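Local structure of AvrL567-A (Melampsora lini, 2OPC) at residues P22-I27 with V34-E39; P44-I49 with G78-N83; I63-G68 with R73-G78; F108-D111 with F115-Y118. The protein is a flax rust avirulence protein, probably recognised inside the host plant by matching resistance proteins. One frame throughout, in Å; residues are numbered along the deposited sequence.

Contact 1: P22-I27 with V34-E39; sequences PTASVI and VKWDNE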
loop_
_atom_site.group_PDB
_atom_site.type_symbol
_atom_site.label_atom_id
_atom_site.label_comp_id
_atom_site.label_asym_id
_atom_site.label_seq_id
_atom_site.Cartn_x
_atom_site.Cartn_y
_atom_site.Cartn_z
ATOM N N PRO A 22 -1.999 11.904 7.955
ATOM C CA PRO A 22 -0.605 11.525 8.182
ATOM C C PRO A 22 -0.402 10.449 9.225
ATOM O O PRO A 22 0.618 9.767 9.170
ATOM C CB PRO A 22 0.062 12.834 8.607
ATOM C CG PRO A 22 -0.728 13.877 7.851
ATOM C CD PRO A 22 -2.170 13.372 8.020
ATOM N N THR A 23 -1.359 10.279 10.126
ATOM C CA THR A 23 -1.217 9.314 11.224
ATOM C C THR A 23 -1.919 7.993 10.913
ATOM O O THR A 23 -1.970 7.088 11.758
ATOM C CB THR A 23 -1.791 9.925 12.534
ATOM O OG1 THR A 23 -3.153 10.319 12.340
ATOM C CG2 THR A 23 -0.971 11.153 12.983
ATOM N N ALA A 24 -2.451 7.839 9.706
ATOM C CA ALA A 24 -3.182 6.606 9.349
ATOM C C ALA A 24 -2.277 5.387 9.364
ATOM O O ALA A 24 -1.109 5.494 9.007
ATOM C CB ALA A 24 -3.836 6.738 7.963
ATOM N N SER A 25 -2.806 4.237 9.762
ATOM C CA SER A 25 -2.003 3.024 9.688
ATOM C C SER A 25 -2.934 1.852 9.507
ATOM O O SER A 25 -3.903 1.724 10.243
ATOM C CB SER A 25 -1.114 2.829 10.944
ATOM O OG SER A 25 -0.215 1.718 10.778
ATOM N N VAL A 26 -2.630 0.985 8.527
ATOM C CA VAL A 26 -3.483 -0.159 8.200
ATOM C C VAL A 26 -2.664 -1.446 8.162
ATOM O O VAL A 26 -1.416 -1.388 8.259
ATOM C CB VAL A 26 -4.263 0.012 6.878
ATOM C CG1 VAL A 26 -5.209 1.205 6.931
ATOM C CG2 VAL A 26 -3.368 0.132 5.651
ATOM N N ILE A 27 -3.341 -2.593 8.026
ATOM C CA ILE A 27 -2.689 -3.892 7.883
ATOM C C ILE A 27 -3.242 -4.592 6.658
ATOM O O ILE A 27 -4.471 -4.607 6.452
ATOM C CB ILE A 27 -2.873 -4.735 9.133
ATOM C CG1 ILE A 27 -2.222 -4.065 10.328
ATOM C CG2 ILE A 27 -2.221 -6.110 8.933
ATOM C CD1 ILE A 27 -2.588 -4.724 11.664
ATOM N N VAL A 34 1.231 -0.882 7.445
ATOM C CA VAL A 34 1.485 0.229 6.529
ATOM C C VAL A 34 1.360 1.552 7.260
ATOM O O VAL A 34 0.411 1.716 8.040
ATOM C CB VAL A 34 0.486 0.222 5.332
ATOM C CG1 VAL A 34 0.933 1.184 4.223
ATOM C CG2 VAL A 34 0.325 -1.177 4.765
ATOM N N LYS A 35 2.268 2.492 6.997
ATOM C CA LYS A 35 2.114 3.862 7.521
ATOM C C LYS A 35 2.583 4.813 6.422
ATOM O O LYS A 35 3.091 4.367 5.392
ATOM C CB LYS A 35 2.947 4.083 8.813
ATOM C CG LYS A 35 4.456 4.108 8.556
ATOM C CD LYS A 35 5.209 4.479 9.819
ATOM C CE LYS A 35 6.707 4.578 9.520
ATOM N NZ LYS A 35 7.454 5.077 10.735
ATOM N N TRP A 36 2.429 6.117 6.643
ATOM C CA TRP A 36 2.959 7.077 5.695
ATOM C C TRP A 36 4.400 7.416 5.980
ATOM O O TRP A 36 4.844 7.407 7.125
ATOM C CB TRP A 36 2.122 8.376 5.710
ATOM C CG TRP A 36 0.773 8.222 5.108
ATOM C CD1 TRP A 36 -0.449 8.264 5.745
ATOM C CD2 TRP A 36 0.501 8.066 3.723
ATOM N NE1 TRP A 36 -1.470 8.092 4.847
ATOM C CE2 TRP A 36 -0.914 7.985 3.588
ATOM C CE3 TRP A 36 1.317 7.971 2.576
ATOM C CZ2 TRP A 36 -1.532 7.846 2.337
ATOM C CZ3 TRP A 36 0.703 7.814 1.335
ATOM C CH2 TRP A 36 -0.714 7.742 1.229
ATOM N N ASP A 37 5.116 7.827 4.927
ATOM C CA ASP A 37 6.519 8.175 5.081
ATOM C C ASP A 37 6.728 9.374 5.953
ATOM O O ASP A 37 7.655 9.387 6.789
ATOM C CB ASP A 37 7.207 8.303 3.702
ATOM C CG ASP A 37 6.543 9.343 2.771
ATOM O OD1 ASP A 37 5.361 9.701 2.910
ATOM O OD2 ASP A 37 7.253 9.825 1.860
ATOM N N ASN A 38 5.875 10.372 5.771
ATOM C CA ASN A 38 5.914 11.627 6.536
ATOM C C ASN A 38 4.635 12.429 6.276
ATOM O O ASN A 38 3.686 11.942 5.628
ATOM C CB ASN A 38 7.178 12.443 6.198
ATOM C CG ASN A 38 7.295 12.714 4.729
ATOM O OD1 ASN A 38 6.351 13.152 4.081
ATOM N ND2 ASN A 38 8.472 12.403 4.168
ATOM N N GLU A 39 4.558 13.639 6.812
ATOM C CA GLU A 39 3.328 14.404 6.737
ATOM C C GLU A 39 2.913 14.779 5.325
ATOM O O GLU A 39 1.786 15.048 5.058
ATOM C CB GLU A 39 3.354 15.641 7.650
ATOM C CG GLU A 39 4.095 16.804 7.097
ATOM C CD GLU A 39 3.467 18.166 7.434
ATOM O OE1 GLU A 39 2.961 18.263 8.547
ATOM O OE2 GLU A 39 3.494 19.085 6.589
HETATM O O HOH W 1 1.069 7.050 9.071
#

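Contact 2: P44-I49 with G78-N83; sequences PLFKWI and GTVNSN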
loop_
_atom_site.group_PDB
_atom_site.type_symbol
_atom_site.label_atom_id
_atom_site.label_comp_id
_atom_site.label_asym_id
_atom_site.label_seq_id
_atom_site.Cartn_x
_atom_site.Cartn_y
_atom_site.Cartn_z
ATOM N N PRO A 44 3.626 5.093 0.885
ATOM C CA PRO A 44 3.478 4.220 2.043
ATOM C C PRO A 44 4.783 3.526 2.373
ATOM O O PRO A 44 5.607 3.287 1.502
ATOM C CB PRO A 44 2.480 3.166 1.574
ATOM C CG PRO A 44 2.635 3.120 0.099
ATOM C CD PRO A 44 3.043 4.504 -0.344
ATOM N N LEU A 45 4.964 3.214 3.657
ATOM C CA LEU A 45 6.061 2.385 4.160
ATOM C C LEU A 45 5.460 1.139 4.795
ATOM O O LEU A 45 4.338 1.190 5.285
ATOM C CB LEU A 45 6.920 3.110 5.217
ATOM C CG LEU A 45 7.568 4.413 4.707
ATOM C CD1 LEU A 45 8.356 5.058 5.813
ATOM C CD2 LEU A 45 8.489 4.229 3.480
ATOM N N PHE A 46 6.229 0.033 4.791
ATOM C CA PHE A 46 5.714 -1.304 5.109
ATOM C C PHE A 46 6.607 -1.970 6.132
ATOM O O PHE A 46 7.802 -1.771 6.169
ATOM C CB PHE A 46 5.705 -2.134 3.839
ATOM C CG PHE A 46 4.863 -1.548 2.777
ATOM C CD1 PHE A 46 3.473 -1.805 2.728
ATOM C CD2 PHE A 46 5.442 -0.775 1.769
ATOM C CE1 PHE A 46 2.691 -1.261 1.720
ATOM C CE2 PHE A 46 4.652 -0.184 0.755
ATOM C CZ PHE A 46 3.271 -0.457 0.710
ATOM N N LYS A 47 5.988 -2.782 6.983
ATOM C CA LYS A 47 6.725 -3.623 7.918
ATOM C C LYS A 47 6.031 -4.967 8.115
ATOM O O LYS A 47 4.834 -5.025 8.394
ATOM C CB LYS A 47 6.887 -2.913 9.265
ATOM C CG LYS A 47 8.022 -3.453 10.118
ATOM C CD LYS A 47 8.495 -2.418 11.126
ATOM C CE LYS A 47 9.132 -3.078 12.338
ATOM N NZ LYS A 47 9.618 -2.075 13.326
ATOM N N TRP A 48 6.793 -6.046 7.966
ATOM C CA TRP A 48 6.252 -7.394 8.079
ATOM C C TRP A 48 5.929 -7.732 9.525
ATOM O O TRP A 48 6.802 -7.602 10.395
ATOM C CB TRP A 48 7.300 -8.384 7.569
ATOM C CG TRP A 48 6.844 -9.810 7.622
ATOM C CD1 TRP A 48 7.105 -10.719 8.624
ATOM C CD2 TRP A 48 6.055 -10.507 6.638
ATOM N NE1 TRP A 48 6.532 -11.919 8.310
ATOM C CE2 TRP A 48 5.875 -11.818 7.107
ATOM C CE3 TRP A 48 5.502 -10.157 5.389
ATOM C CZ2 TRP A 48 5.175 -12.774 6.395
ATOM C CZ3 TRP A 48 4.811 -11.098 4.678
ATOM C CH2 TRP A 48 4.632 -12.407 5.179
ATOM N N ILE A 49 4.691 -8.194 9.741
ATOM C CA ILE A 49 4.191 -8.598 11.099
ATOM C C ILE A 49 3.442 -9.917 10.990
ATOM O O ILE A 49 2.570 -10.218 11.839
ATOM C CB ILE A 49 3.265 -7.580 11.743
ATOM C CG1 ILE A 49 2.135 -7.217 10.794
ATOM C CG2 ILE A 49 4.088 -6.398 12.199
ATOM C CD1 ILE A 49 0.886 -6.739 11.464
ATOM N N GLY A 78 5.443 -1.969 -6.222
ATOM C CA GLY A 78 6.674 -2.685 -5.979
ATOM C C GLY A 78 6.379 -3.883 -5.093
ATOM O O GLY A 78 5.227 -4.328 -5.040
ATOM N N THR A 79 7.407 -4.437 -4.467
ATOM C CA THR A 79 7.224 -5.638 -3.645
ATOM C C THR A 79 7.635 -5.426 -2.211
ATOM O O THR A 79 8.459 -4.530 -1.895
ATOM C CB THR A 79 8.027 -6.832 -4.200
ATOM O OG1 THR A 79 9.415 -6.521 -4.143
ATOM C CG2 THR A 79 7.630 -7.156 -5.625
ATOM N N VAL A 80 7.050 -6.242 -1.346
ATOM C CA VAL A 80 7.479 -6.312 0.050
ATOM C C VAL A 80 7.745 -7.753 0.407
ATOM O O VAL A 80 7.395 -8.658 -0.354
ATOM C CB VAL A 80 6.422 -5.704 0.981
ATOM C CG1 VAL A 80 6.260 -4.181 0.701
ATOM C CG2 VAL A 80 5.064 -6.417 0.833
ATOM N N ASN A 81 8.436 -7.985 1.524
ATOM C CA ASN A 81 8.843 -9.346 1.850
ATOM C C ASN A 81 8.963 -9.534 3.345
ATOM O O ASN A 81 8.970 -8.578 4.118
ATOM C CB ASN A 81 10.145 -9.657 1.096
ATOM C CG ASN A 81 11.313 -8.765 1.539
ATOM O OD1 ASN A 81 11.755 -8.839 2.680
ATOM N ND2 ASN A 81 11.799 -7.892 0.635
ATOM N N SER A 82 9.079 -10.793 3.736
ATOM C CA SER A 82 9.111 -11.144 5.145
ATOM C C SER A 82 10.442 -10.794 5.820
ATOM O O SER A 82 10.551 -10.937 7.040
ATOM C CB SER A 82 8.759 -12.626 5.325
ATOM O OG SER A 82 9.581 -13.465 4.552
ATOM N N ASN A 83 11.420 -10.301 5.067
ATOM C CA ASN A 83 12.642 -9.809 5.715
ATOM C C ASN A 83 12.521 -8.349 6.109
ATOM O O ASN A 83 13.429 -7.782 6.710
ATOM C CB ASN A 83 13.912 -10.055 4.873
ATOM C CG ASN A 83 14.301 -11.494 4.849
ATOM O OD1 ASN A 83 13.942 -12.266 5.734
ATOM N ND2 ASN A 83 15.055 -11.870 3.834
#

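Contact 3: I63-G68 with R73-G78; sequences IAHSSG and RARSLG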
loop_
_atom_site.group_PDB
_atom_site.type_symbol
_atom_site.label_atom_id
_atom_site.label_comp_id
_atom_site.label_asym_id
_atom_site.label_seq_id
_atom_site.Cartn_x
_atom_site.Cartn_y
_atom_site.Cartn_z
ATOM N N ILE A 63 -2.091 -1.432 -6.289
ATOM C CA ILE A 63 -2.758 -0.154 -6.012
ATOM C C ILE A 63 -3.755 0.123 -7.142
ATOM O O ILE A 63 -3.446 -0.097 -8.314
ATOM C CB ILE A 63 -1.722 0.998 -5.886
ATOM C CG1 ILE A 63 -2.401 2.314 -5.483
ATOM C CG2 ILE A 63 -0.892 1.171 -7.148
ATOM C CD1 ILE A 63 -1.445 3.302 -4.852
ATOM N N ALA A 64 -4.945 0.587 -6.763
ATOM C CA ALA A 64 -5.978 0.923 -7.759
ATOM C C ALA A 64 -5.737 2.320 -8.311
ATOM O O ALA A 64 -5.135 3.176 -7.651
ATOM C CB ALA A 64 -7.327 0.863 -7.134
ATOM N N HIS A 65 -6.242 2.549 -9.517
ATOM C CA HIS A 65 -6.324 3.873 -10.107
ATOM C C HIS A 65 -7.774 4.372 -10.057
ATOM O O HIS A 65 -8.714 3.591 -10.276
ATOM C CB HIS A 65 -5.823 3.842 -11.564
ATOM C CG HIS A 65 -4.327 3.778 -11.676
ATOM N ND1 HIS A 65 -3.643 4.149 -12.814
ATOM C CD2 HIS A 65 -3.387 3.420 -10.765
ATOM C CE1 HIS A 65 -2.344 3.991 -12.603
ATOM N NE2 HIS A 65 -2.165 3.569 -11.367
ATOM N N SER A 66 -7.933 5.676 -9.780
ATOM C CA SER A 66 -9.263 6.296 -9.700
ATOM C C SER A 66 -9.614 7.031 -10.975
ATOM O O SER A 66 -10.764 7.402 -11.164
ATOM C CB SER A 66 -9.345 7.273 -8.531
ATOM O OG SER A 66 -8.362 8.256 -8.722
ATOM N N SER A 67 -8.628 7.298 -11.832
ATOM C CA SER A 67 -8.891 7.984 -13.108
ATOM C C SER A 67 -7.907 7.446 -14.139
ATOM O O SER A 67 -6.920 6.770 -13.763
ATOM C CB SER A 67 -8.766 9.516 -12.978
ATOM O OG SER A 67 -7.451 9.880 -12.575
ATOM N N GLY A 68 -8.194 7.732 -15.413
ATOM C CA GLY A 68 -7.361 7.298 -16.516
ATOM C C GLY A 68 -7.795 5.956 -17.067
ATOM O O GLY A 68 -8.873 5.452 -16.710
ATOM N N ARG A 73 -7.988 -2.448 -13.577
ATOM C CA ARG A 73 -6.714 -3.170 -13.437
ATOM C C ARG A 73 -5.818 -2.521 -12.417
ATOM O O ARG A 73 -5.570 -1.308 -12.435
ATOM C CB ARG A 73 -5.948 -3.207 -14.751
ATOM C CG ARG A 73 -6.685 -3.862 -15.919
ATOM C CD ARG A 73 -7.298 -5.259 -15.616
ATOM N NE ARG A 73 -6.377 -6.189 -14.953
ATOM C CZ ARG A 73 -5.463 -6.920 -15.596
ATOM N NH1 ARG A 73 -5.307 -6.790 -16.917
ATOM N NH2 ARG A 73 -4.691 -7.760 -14.902
ATOM N N ALA A 74 -5.260 -3.335 -11.547
ATOM C CA ALA A 74 -4.314 -2.869 -10.552
ATOM C C ALA A 74 -2.991 -2.495 -11.194
ATOM O O ALA A 74 -2.577 -3.116 -12.197
ATOM C CB ALA A 74 -4.093 -3.936 -9.480
ATOM N N ARG A 75 -2.337 -1.489 -10.619
ATOM C CA ARG A 75 -0.921 -1.251 -10.855
ATOM C C ARG A 75 -0.144 -1.744 -9.624
ATOM O O ARG A 75 -0.749 -2.227 -8.667
ATOM C CB ARG A 75 -0.650 0.238 -11.139
ATOM C CG ARG A 75 -0.914 0.645 -12.618
ATOM C CD ARG A 75 -2.367 0.514 -13.045
ATOM N NE ARG A 75 -2.634 1.232 -14.296
ATOM C CZ ARG A 75 -3.844 1.349 -14.826
ATOM N NH1 ARG A 75 -4.890 0.786 -14.235
ATOM N NH2 ARG A 75 -4.018 2.059 -15.929
ATOM N N SER A 76 1.180 -1.682 -9.688
ATOM C CA SER A 76 1.990 -2.148 -8.563
ATOM C C SER A 76 2.871 -1.045 -8.040
ATOM O O SER A 76 3.438 -0.263 -8.839
ATOM C CB SER A 76 2.875 -3.305 -9.020
ATOM O OG SER A 76 3.773 -3.675 -7.956
ATOM N N LEU A 77 2.980 -0.988 -6.719
ATOM C CA LEU A 77 3.939 -0.063 -6.102
ATOM C C LEU A 77 5.335 -0.689 -5.949
ATOM O O LEU A 77 6.315 -0.015 -5.607
ATOM C CB LEU A 77 3.453 0.405 -4.736
ATOM C CG LEU A 77 2.237 1.313 -4.695
ATOM C CD1 LEU A 77 1.902 1.610 -3.267
ATOM C CD2 LEU A 77 2.496 2.650 -5.406
ATOM N N GLY A 78 5.443 -1.969 -6.222
ATOM C CA GLY A 78 6.674 -2.685 -5.979
ATOM C C GLY A 78 6.379 -3.883 -5.093
ATOM O O GLY A 78 5.227 -4.328 -5.040
HETATM O O HOH W 2 -7.307 0.249 -10.923
#

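Contact 4: F108-D111 with F115-Y118; sequences FEND and FPDY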
loop_
_atom_site.group_PDB
_atom_site.type_symbol
_atom_site.label_atom_id
_atom_site.label_comp_id
_atom_site.label_asym_id
_atom_site.label_seq_id
_atom_site.Cartn_x
_atom_site.Cartn_y
_atom_site.Cartn_z
ATOM N N PHE A 108 -8.872 8.455 -4.215
ATOM C CA PHE A 108 -10.348 8.321 -4.231
ATOM C C PHE A 108 -10.889 9.290 -3.205
ATOM O O PHE A 108 -10.318 9.452 -2.124
ATOM C CB PHE A 108 -10.736 6.896 -3.842
ATOM C CG PHE A 108 -10.393 5.875 -4.891
ATOM C CD1 PHE A 108 -11.345 5.485 -5.851
ATOM C CD2 PHE A 108 -9.101 5.323 -4.944
ATOM C CE1 PHE A 108 -11.022 4.585 -6.860
ATOM C CE2 PHE A 108 -8.761 4.408 -5.945
ATOM C CZ PHE A 108 -9.723 4.015 -6.896
ATOM N N GLU A 109 -11.998 9.943 -3.528
ATOM C CA GLU A 109 -12.544 10.908 -2.598
ATOM C C GLU A 109 -13.355 10.228 -1.571
ATOM O O GLU A 109 -14.053 9.273 -1.871
ATOM C CB GLU A 109 -13.362 11.989 -3.322
ATOM C CG GLU A 109 -12.446 12.780 -4.218
ATOM C CD GLU A 109 -13.105 14.040 -4.662
ATOM O OE1 GLU A 109 -12.697 15.127 -4.196
ATOM O OE2 GLU A 109 -14.079 13.947 -5.456
ATOM N N ASN A 110 -13.294 10.757 -0.347
ATOM C CA ASN A 110 -14.092 10.214 0.741
ATOM C C ASN A 110 -15.568 10.138 0.359
ATOM O O ASN A 110 -16.129 10.981 -0.400
ATOM C CB ASN A 110 -13.884 11.038 2.015
ATOM C CG ASN A 110 -14.209 10.263 3.275
ATOM O OD1 ASN A 110 -15.375 9.985 3.561
ATOM N ND2 ASN A 110 -13.179 9.937 4.055
ATOM N N ASP A 111 -16.196 9.106 0.883
ATOM C CA ASP A 111 -17.627 8.941 0.689
ATOM C C ASP A 111 -18.412 10.104 1.286
ATOM O O ASP A 111 -19.485 10.468 0.797
ATOM C CB ASP A 111 -18.078 7.609 1.294
ATOM C CG ASP A 111 -17.520 6.429 0.552
ATOM O OD1 ASP A 111 -17.222 5.403 1.209
ATOM O OD2 ASP A 111 -17.374 6.528 -0.691
ATOM N N PHE A 115 -13.800 15.026 4.514
ATOM C CA PHE A 115 -12.897 14.047 5.072
ATOM C C PHE A 115 -11.800 13.619 4.048
ATOM O O PHE A 115 -11.907 13.964 2.871
ATOM C CB PHE A 115 -13.728 12.940 5.755
ATOM C CG PHE A 115 -14.597 13.471 6.879
ATOM C CD1 PHE A 115 -14.104 13.551 8.185
ATOM C CD2 PHE A 115 -15.885 13.943 6.623
ATOM C CE1 PHE A 115 -14.902 14.078 9.219
ATOM C CE2 PHE A 115 -16.684 14.466 7.651
ATOM C CZ PHE A 115 -16.187 14.535 8.944
ATOM N N PRO A 116 -10.666 13.077 4.519
ATOM C CA PRO A 116 -9.537 12.850 3.626
ATOM C C PRO A 116 -9.834 11.874 2.480
ATOM O O PRO A 116 -10.663 10.990 2.577
ATOM C CB PRO A 116 -8.459 12.256 4.559
ATOM C CG PRO A 116 -8.777 12.832 5.863
ATOM C CD PRO A 116 -10.306 12.809 5.927
ATOM N N ASP A 117 -9.084 12.027 1.416
ATOM C CA ASP A 117 -9.073 11.016 0.353
ATOM C C ASP A 117 -8.417 9.732 0.870
ATOM O O ASP A 117 -7.826 9.725 1.933
ATOM C CB ASP A 117 -8.146 11.432 -0.747
ATOM C CG ASP A 117 -8.554 12.607 -1.456
ATOM O OD1 ASP A 117 -9.787 12.985 -1.374
ATOM O OD2 ASP A 117 -7.600 13.154 -2.144
ATOM N N TYR A 118 -8.501 8.670 0.064
ATOM C CA TYR A 118 -7.786 7.420 0.373
ATOM C C TYR A 118 -7.207 6.845 -0.917
ATOM O O TYR A 118 -7.619 7.139 -2.023
ATOM C CB TYR A 118 -8.704 6.387 1.066
ATOM C CG TYR A 118 -9.927 6.007 0.273
ATOM C CD1 TYR A 118 -9.940 4.858 -0.511
ATOM C CD2 TYR A 118 -11.071 6.811 0.263
ATOM C CE1 TYR A 118 -11.046 4.500 -1.249
ATOM C CE2 TYR A 118 -12.203 6.443 -0.482
ATOM C CZ TYR A 118 -12.190 5.293 -1.240
ATOM O OH TYR A 118 -13.304 4.932 -2.007
HETATM O O HOH W 3 -15.181 6.782 -2.228
HETATM O O HOH W 4 -11.838 13.368 0.245
#

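Contact 1: P22-I27 with V34-E39
Ser25 and Val26 both turn to one acceptor on the facing strand, the carbonyl O of Val34. The hydroxyl of Ser25 lies opposite its backbone N (chi1 -173°), which sets Ser25 OG 2.8 Å from Val34 O, standing above the carbonyl plane. From the other face of that plane comes the amide of Val26, a longer bond of 3.2 Å from Val26 N to Val34 O. The return bond, Val34 N to Val26 O at 2.8 Å, completes the antiparallel hydrogen-bonded pair. Val26 and Val34 lie side by side and point the same way, with CG2 of Val26 3.9 Å from CB of Val34; Phe18 packs on both.

Around Ala24 the chains part, closing again where the Pro22 ring brushes Glu39. Water 1 bridges them, donating to the carbonyls of Pro22 and Ala24 and accepting from Trp36 N. With CG of Trp36 opposite the carbonyl carbon, beside the backbone N (chi1 -71°), the indole is carried toward 22-24 and presents its edge: CD1 lies 3.9 Å from Pro22 O, near the ring plane, while CB of Ala24 approaches Trp36 NE1 obliquely at 4.1 Å. NE1 is hydrogen-bonded to Tyr19 O, and Phe18 stacks on the ring.

Chemically, this hairpin of strands 25-28 and 32-36 is held directly where its valines pair; before strand 25-28 one water joins two loop carbonyls to the Trp36 amide without a direct bond.

Contact 2: P44-I49 with G78-N83
Trp48 lays its indole flat against Ser82, and Phe46 offers a ring face to Val80; these two pairs carry the contact. With CG of Trp48 opposite its backbone N (chi1 -179°), the indole spreads beneath the turn that follows strand 75-81. Ser82 CA sits over the five-membered ring, 3.6 Å from its centroid, a CH-pi contact. Ser82 CB covers the middle of the bicycle and comes 3.5 Å from Trp48 CE2.

Phe46 and Val80 meet at about a right angle. One methyl does the touching: Val80 CG1 stands over the ring, 3.6 Å from Phe46 CG, and the second CH-pi contact runs from it to the ring centroid. Val61 packs against both side chains.

The polar ends look elsewhere: Trp48 NE1 donates to Gly51 O, and Ser82 OG bonds to Leu57 N. Asn81 OD1 accepts from Asn83 N at 2.8 Å, on a lone pair, an Asx turn just where strand 75-81 ends and Ser82 meets the indole.

No hydrogen bond crosses between 44-49 and 78-83. Strands of two different sheets meet here face on, as in a beta sandwich, and cohesion comes from apolar packing and aromatic faces.

Contact 3: I63-G68 with R73-G78
The imidazole of His65 and the guanidinium of Arg75 lie flat on one another, centres 3.9 Å apart and planes only 18° from parallel. Arg75 NE comes closest, 3.2 Å from His65 CE1, and ND1 of His65 lies against the middle of the guanidinium face. The same face of the imidazole also carries Arg75 CD, 3.6 Å from the ring centroid and displaced toward the rim. A bend in the arginine chain (chi2 64°) folds it back across the ring. At the guanidinium edge, Arg73 O accepts from Arg75 NH1 at 2.8 Å, close to the group's plane; Lys70 O takes NH1 as well and Pro69 O takes NH2. Phe105 and His106 also meet the imidazole.

Beside the stack, Ile63 and Arg75 form an antiparallel hydrogen-bonded pair, with Ile63 N to Arg75 O at 2.8 Å and Arg75 N to Ile63 O at 2.9 Å. Water 2 joins His65 N to Arg73 O. On the same face of the sheet as Arg75, buried Ile63 crosses Leu77, CG2 to Leu77 CG at 4.0 Å. Ser76 faces the other way, its side chain about 4 Å from the cobalt ion bound by Cys60 and His62.

Three carbonyls fix the rotation of the guanidinium, holding it flat on the imidazole, and probably offset part of its charge; a cation so close would be expected to disfavour protonation of His65.

Contact 4: F108-D111 with F115-Y118
Phe108 and Tyr118 are joined by their backbones and by CB of Phe108 resting on the tyrosine ring. The backbone part is a single antiparallel bridge: Phe108 N donates to Tyr118 O at 2.8 Å, nearly straight (168°), and Tyr118 N returns a bond to Phe108 O.

Of the side-chain hydrogen bonds, one crosses directly. Asn110 swings its amide opposite the backbone N (chi1 -157°), and ND2 reaches Pro116 O at 3.1 Å, each partner lying in the other's plane. The OD1 of that amide accepts from Ile112 N, so both ends of the group are held.

Two waters add to this. Water 3 accepts from Tyr118 OH at the ring edge and donates to Glu109 O and Asp111 OD2. Water 4 accepts from Asn110 N and donates to Phe115 O and Asp117 OD1.

In the aromatic part, CB of Phe108 rests over the tyrosine face, 3.4 Å from Tyr118 CZ. The rings themselves are nearly parallel but slid apart, centroids 5.5 Å from each other, and scarcely overlap.

Charge plays against the contact at one point, where Glu109 OE1 and Asp117 OD1 stand 4.6 Å apart, a probably mild repulsion at the surface.

This loop runs straight into strand 118-125. Strand 16-19 flanks it, with Tyr19 meeting the Tyr118 ring and Arg17 in a salt bridge with Asp111, while Phe108 reaches over to Ala64, Ser66 and Lys120.

Overall arrangement
Contact 2 is the buried one, where the three-stranded sheet packs on the four-stranded sheet mainly through apolar side chains and aromatic faces, with no hydrogen bond across these segments. Contacts 1 and 3 are partly buried and lie on opposite sides of the chain's centre; each combines one antiparallel hydrogen-bonded pair with a bridging water. Contact 1 shares its sheet with contact 2, since strands 32-36 and 44-48 are neighbours, and contact 3 shares strand 75-81 and Gly78 with it, Leu77 touching Pro44. Contact 4 is at the surface, about 24 Å from contact 2 between centres, with two bridging waters where contacts 1 and 3 have one each. It touches contact 3 through the Phe108 ring.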